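Local coordinates for protein probable mannosyltransferase KTR4 (Saccharomyces cerevisiae, PDB 5A07) that is a probable mannosyltransferase of the glycolipid 2-alpha-mannosyltransferase family, with a GT-A type fold that holds GDP and a manganese ion, at residues Glu183-Glu188 with Ser204-Cys209; Arg210-Glu215 with Pro356-Ala361. One frame throughout, in Å; residues are numbered along the deposited sequence.

Interaction 1. Residues Glu183-Glu188 with Ser204-Cys209; sequences ERYDQE and SYHNMC. With GDP (guanosine-5'-diphosphate), chain F.
Tyr185 of helix 182-194 meets His206 of helix 203-214 in an edge-to-face (T-shaped) aromatic pair, and these two buried side chains make the contact between the two segments, whose nearest CA atoms, those of Tyr185 and His206, are 10.6 Å apart. The ring planes stand at 82° with centroids 5.2 Å apart. Tyr185 supplies the edge: its CE1 sits over the centre of the imidazole, 3.9 Å from His206 NE2, while its OH passes on to the rim, 3.7 Å from His206 CD2. With CG anti to the backbone N (chi1 164°), the phenol is carried toward the imidazole. The imidazole turns its face to the phenol while both of its nitrogens are bonded elsewhere, ND1 to Phe347 O and NE2 to Ala200 O, which should fix the rotation of the ring.

Tyr205 and Met208, on the same helix as His206, serve the nucleotide. Tyr205 donates from OH to GDP O2B over 2.7 Å, the acceptor lying in the plane of its ring, and Met208 CE packs on one face of that ring. Met208 CG comes within 3.4 Å of GDP O4', and Ser204 CB reaches the guanine at O6. Helix 203-214 thus lines the GDP pocket of a GT-A type domain, with the T-shaped pair joining it to helix 182-194.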
# COMPACT_ATOMS: atom_id res chain seq x y z
N GLU B 183 -22.93 16.54 11.89
CA GLU B 183 -23.02 17.91 11.37
C GLU B 183 -21.62 18.56 11.13
O GLU B 183 -21.35 19.27 10.12
CB GLU B 183 -23.97 18.76 12.23
CG GLU B 183 -24.65 19.89 11.46
CD GLU B 183 -25.70 20.63 12.29
OE1 GLU B 183 -25.90 20.24 13.48
OE2 GLU B 183 -26.32 21.60 11.75
N ARG B 184 -20.69 18.28 12.03
CA ARG B 184 -19.30 18.70 11.78
C ARG B 184 -18.70 18.04 10.50
O ARG B 184 -18.11 18.71 9.63
CB ARG B 184 -18.49 18.36 12.99
CG ARG B 184 -17.09 18.90 12.90
CD ARG B 184 -16.41 18.61 14.22
NE ARG B 184 -14.96 18.59 14.09
CZ ARG B 184 -14.15 18.12 15.03
NH1 ARG B 184 -14.63 17.64 16.17
NH2 ARG B 184 -12.85 18.14 14.84
N TYR B 185 -18.94 16.74 10.39
CA TYR B 185 -18.56 15.98 9.22
C TYR B 185 -19.03 16.74 7.99
O TYR B 185 -18.24 17.01 7.06
CB TYR B 185 -19.12 14.53 9.35
CG TYR B 185 -19.10 13.79 8.04
CD1 TYR B 185 -17.92 13.32 7.50
CD2 TYR B 185 -20.26 13.61 7.30
CE1 TYR B 185 -17.91 12.69 6.27
CE2 TYR B 185 -20.26 12.99 6.06
CZ TYR B 185 -19.06 12.51 5.56
OH TYR B 185 -19.03 11.89 4.35
N ASP B 186 -20.32 17.16 7.99
CA ASP B 186 -20.90 17.76 6.77
C ASP B 186 -20.26 19.06 6.40
O ASP B 186 -19.95 19.32 5.22
CB ASP B 186 -22.42 17.90 6.85
CG ASP B 186 -23.14 16.57 6.58
OD1 ASP B 186 -22.73 15.81 5.65
OD2 ASP B 186 -24.09 16.28 7.32
N GLN B 187 -19.99 19.85 7.42
CA GLN B 187 -19.40 21.17 7.23
C GLN B 187 -17.94 21.01 6.81
O GLN B 187 -17.52 21.61 5.80
CB GLN B 187 -19.53 21.94 8.55
CG GLN B 187 -18.66 23.18 8.70
CD GLN B 187 -18.26 23.42 10.15
OE1 GLN B 187 -17.97 22.48 10.93
NE2 GLN B 187 -18.24 24.68 10.54
N GLU B 188 -17.19 20.15 7.51
CA GLU B 188 -15.78 19.90 7.08
C GLU B 188 -15.70 19.43 5.63
O GLU B 188 -14.85 19.91 4.85
CB GLU B 188 -15.09 18.88 7.96
CG GLU B 188 -14.99 19.25 9.42
CD GLU B 188 -14.08 20.41 9.74
OE1 GLU B 188 -13.53 21.04 8.79
OE2 GLU B 188 -13.97 20.66 10.98
N SER B 204 -19.34 6.68 1.90
CA SER B 204 -18.88 5.28 1.73
C SER B 204 -17.30 5.23 1.62
O SER B 204 -16.70 4.25 1.99
CB SER B 204 -19.52 4.66 0.54
OG SER B 204 -19.17 5.37 -0.62
N TYR B 205 -16.73 6.29 1.06
CA TYR B 205 -15.28 6.33 0.79
C TYR B 205 -14.54 6.50 2.08
O TYR B 205 -13.52 5.82 2.34
CB TYR B 205 -14.94 7.42 -0.20
CG TYR B 205 -13.51 7.28 -0.69
CD1 TYR B 205 -13.22 6.42 -1.74
CD2 TYR B 205 -12.46 7.96 -0.09
CE1 TYR B 205 -11.91 6.27 -2.21
CE2 TYR B 205 -11.12 7.80 -0.53
CZ TYR B 205 -10.87 6.95 -1.59
OH TYR B 205 -9.61 6.76 -2.08
N HIS B 206 -15.05 7.40 2.93
CA HIS B 206 -14.57 7.49 4.28
C HIS B 206 -14.64 6.15 5.01
O HIS B 206 -13.70 5.71 5.66
CB HIS B 206 -15.37 8.56 5.04
CG HIS B 206 -15.16 9.95 4.56
ND1 HIS B 206 -14.37 10.85 5.26
CD2 HIS B 206 -15.65 10.64 3.49
CE1 HIS B 206 -14.42 12.04 4.65
NE2 HIS B 206 -15.18 11.94 3.57
N ASN B 207 -15.77 5.47 4.92
CA ASN B 207 -15.94 4.19 5.58
C ASN B 207 -14.94 3.19 5.03
O ASN B 207 -14.46 2.40 5.78
CB ASN B 207 -17.36 3.61 5.36
CG ASN B 207 -18.43 4.45 6.07
OD1 ASN B 207 -18.16 5.25 6.99
ND2 ASN B 207 -19.65 4.24 5.68
N MET B 208 -14.74 3.19 3.72
CA MET B 208 -13.78 2.26 3.11
C MET B 208 -12.35 2.48 3.63
O MET B 208 -11.66 1.54 4.00
CB MET B 208 -13.84 2.40 1.63
CG MET B 208 -12.86 1.47 0.88
SD MET B 208 -11.18 2.16 0.70
CE MET B 208 -11.35 3.65 -0.28
N CYS B 209 -11.95 3.72 3.68
CA CYS B 209 -10.59 4.05 4.13
C CYS B 209 -10.34 3.60 5.54
O CYS B 209 -9.30 3.02 5.93
CB CYS B 209 -10.37 5.54 4.01
SG CYS B 209 -10.21 6.21 2.36
PB GDP F . -9.53 4.50 -5.21
O1B GDP F . -10.00 5.44 -6.24
O2B GDP F . -9.02 5.02 -3.99
O3B GDP F . -8.76 3.37 -5.79
O3A GDP F . -10.95 3.96 -4.64
PA GDP F . -11.85 2.72 -5.05
O1A GDP F . -13.24 3.09 -5.35
O2A GDP F . -11.27 1.77 -6.01
O5' GDP F . -11.95 1.99 -3.65
C5' GDP F . -10.98 1.14 -3.02
C4' GDP F . -11.45 -0.30 -2.89
O4' GDP F . -12.59 -0.31 -2.02
C3' GDP F . -11.88 -0.95 -4.20
O3' GDP F . -11.62 -2.37 -4.11
C2' GDP F . -13.38 -0.64 -4.25
O2' GDP F . -14.11 -1.63 -4.98
C1' GDP F . -13.72 -0.74 -2.80
N9 GDP F . -14.83 0.14 -2.38
C8 GDP F . -14.90 1.50 -2.39
N7 GDP F . -16.12 1.90 -1.83
C5 GDP F . -16.78 0.76 -1.46
C6 GDP F . -18.08 0.49 -0.82
O6 GDP F . -18.75 1.53 -0.53
N1 GDP F . -18.42 -0.79 -0.62
C2 GDP F . -17.62 -1.85 -1.02
N2 GDP F . -18.03 -3.10 -0.80
N3 GDP F . -16.41 -1.65 -1.62
C4 GDP F . -15.95 -0.40 -1.80

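Interaction 2. Residues Arg210-Glu215 with Pro356-Ala361; sequences RFYSKE and PVRSLA
Arg358 of helix 354-365 reaches across to the backbone of Tyr212 on helix 203-214 and grips its carbonyl oxygen with both terminal nitrogens. Its CB does not head directly for the other helix, and the chain has to turn to get there. CG lies anti to the backbone N (chi1 178°), and bends at the next two torsions swing NE and CZ round so that the guanidinium meets the carbonyl end-on. CG and CD carry the chain across, and NE is hydrogen-bonded elsewhere in the structure. CZ stands 3.3 Å from Tyr212 O, with that oxygen close to the guanidinium plane. NH1 donates to Tyr212 O over 2.9 Å in the carbonyl plane, on a lone pair, whereas NH2, also 2.9 Å from Tyr212 O, approaches from 37° above that plane. Both N-H...O bonds are clearly bent, because the two N-H groups belong to one rigid guanidinium and converge on a single oxygen. At its tip NH2 also comes within 4.3 Å of Tyr212 CD1, obliquely to the ring. Outside the pair, NH2 forms a salt bridge with Glu322 and NH1 bonds to Tyr334 OH, so this buried charge is probably balanced by the glutamate and the group is held at several points.

Beside the arginine, Val357 packs its CG1 against Ser213, 3.9 Å from OG and 4.0 Å from CB. The serine hydroxyl is bonded back to Cys209 O of its own helix, and Phe347 touches both residues. The helix segments run nearly parallel, at 19° with axes 9.7 Å apart. The arrangement is a buried helix-helix packing in the GT-A type core, where an arginine clasps the main-chain carbonyl of Tyr212.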
# COMPACT_ATOMS: atom_id res chain seq x y z
N ARG B 210 -11.34 3.85 6.39
CA ARG B 210 -11.25 3.38 7.74
C ARG B 210 -11.25 1.85 7.86
O ARG B 210 -10.44 1.25 8.63
CB ARG B 210 -12.43 4.00 8.51
CG ARG B 210 -12.61 3.42 9.92
CD ARG B 210 -13.61 4.38 10.63
NE ARG B 210 -14.08 3.84 11.88
CZ ARG B 210 -15.25 3.22 12.07
NH1 ARG B 210 -16.07 3.02 11.07
NH2 ARG B 210 -15.61 2.86 13.30
N PHE B 211 -12.15 1.18 7.10
CA PHE B 211 -12.23 -0.28 7.13
C PHE B 211 -10.87 -0.89 6.65
O PHE B 211 -10.36 -1.82 7.27
CB PHE B 211 -13.34 -0.76 6.18
CG PHE B 211 -13.42 -2.24 6.03
CD1 PHE B 211 -14.06 -3.03 6.96
CD2 PHE B 211 -12.88 -2.86 4.92
CE1 PHE B 211 -14.10 -4.41 6.87
CE2 PHE B 211 -12.91 -4.28 4.79
CZ PHE B 211 -13.53 -5.06 5.78
N TYR B 212 -10.34 -0.35 5.56
CA TYR B 212 -9.03 -0.92 5.03
C TYR B 212 -7.84 -0.57 5.95
O TYR B 212 -6.82 -1.28 5.96
CB TYR B 212 -8.79 -0.50 3.57
CG TYR B 212 -8.97 -1.65 2.58
CD1 TYR B 212 -8.45 -2.91 2.85
CD2 TYR B 212 -9.66 -1.47 1.35
CE1 TYR B 212 -8.60 -3.96 1.95
CE2 TYR B 212 -9.76 -2.50 0.44
CZ TYR B 212 -9.24 -3.74 0.73
OH TYR B 212 -9.34 -4.81 -0.18
N SER B 213 -8.00 0.46 6.79
CA SER B 213 -6.95 0.84 7.74
C SER B 213 -6.98 -0.10 8.90
O SER B 213 -5.93 -0.67 9.29
CB SER B 213 -7.09 2.29 8.25
OG SER B 213 -6.97 3.28 7.22
N LYS B 214 -8.16 -0.31 9.50
CA LYS B 214 -8.18 -0.91 10.87
C LYS B 214 -9.10 -2.07 11.16
O LYS B 214 -9.03 -2.66 12.24
CB LYS B 214 -8.44 0.21 11.91
CG LYS B 214 -9.91 0.66 12.03
CD LYS B 214 -9.99 1.80 13.05
CE LYS B 214 -11.33 1.94 13.74
NZ LYS B 214 -11.76 0.65 14.34
N GLU B 215 -9.93 -2.44 10.19
CA GLU B 215 -10.96 -3.46 10.46
C GLU B 215 -10.89 -4.71 9.58
O GLU B 215 -11.28 -5.79 10.05
CB GLU B 215 -12.31 -2.81 10.35
CG GLU B 215 -13.51 -3.73 10.63
CD GLU B 215 -13.47 -4.43 11.99
OE1 GLU B 215 -12.84 -3.88 12.90
OE2 GLU B 215 -14.05 -5.53 12.12
N PRO B 356 -1.82 6.33 3.47
CA PRO B 356 -0.92 7.00 4.43
C PRO B 356 -0.90 6.43 5.82
O PRO B 356 0.13 6.39 6.48
CB PRO B 356 -1.37 8.49 4.38
CG PRO B 356 -2.79 8.44 3.82
CD PRO B 356 -2.82 7.25 2.90
N VAL B 357 -2.06 6.00 6.30
CA VAL B 357 -2.15 5.39 7.60
C VAL B 357 -1.37 4.12 7.71
O VAL B 357 -0.58 3.91 8.66
CB VAL B 357 -3.63 5.15 7.98
CG1 VAL B 357 -3.79 4.28 9.23
CG2 VAL B 357 -4.34 6.50 8.14
N ARG B 358 -1.58 3.19 6.78
CA ARG B 358 -0.78 1.95 6.76
C ARG B 358 0.72 2.27 6.66
O ARG B 358 1.55 1.62 7.34
CB ARG B 358 -1.19 1.08 5.53
CG ARG B 358 -0.42 -0.20 5.36
CD ARG B 358 -1.21 -1.37 5.83
NE ARG B 358 -2.32 -1.67 4.92
CZ ARG B 358 -3.61 -1.62 5.24
NH1 ARG B 358 -3.99 -1.31 6.50
NH2 ARG B 358 -4.52 -1.93 4.33
N SER B 359 1.05 3.24 5.82
CA SER B 359 2.45 3.58 5.49
C SER B 359 3.17 4.23 6.69
O SER B 359 4.31 3.89 6.97
CB SER B 359 2.52 4.53 4.29
OG SER B 359 1.98 3.92 3.14
N LEU B 360 2.46 5.05 7.45
CA LEU B 360 3.06 5.65 8.68
C LEU B 360 3.37 4.60 9.72
O LEU B 360 4.46 4.56 10.30
CB LEU B 360 2.13 6.73 9.29
CG LEU B 360 2.12 7.98 8.49
CD1 LEU B 360 0.94 8.87 8.88
CD2 LEU B 360 3.39 8.78 8.69
N ALA B 361 2.44 3.67 9.89
CA ALA B 361 2.65 2.58 10.80
C ALA B 361 3.83 1.70 10.38
O ALA B 361 4.65 1.31 11.22
CB ALA B 361 1.43 1.73 10.94

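Helix 203-214 is the common element: interaction 1 uses its first half and interaction 2 the half that follows directly, with centres about 16 Å apart. The centre of interaction 1 is about 22 Å, and that of interaction 2 about 9 Å, from the centre of the chain. Ser204, Tyr205 and Met208 of interaction 1 belong to the GDP pocket, and the Tyr212 side chain of interaction 2 lies near it, its nearest atoms about 4 Å from GDP and about 9 Å from the manganese ion. Phe347 links the two contacts, accepting a bond from His206 and packing on Ser213 and Val357.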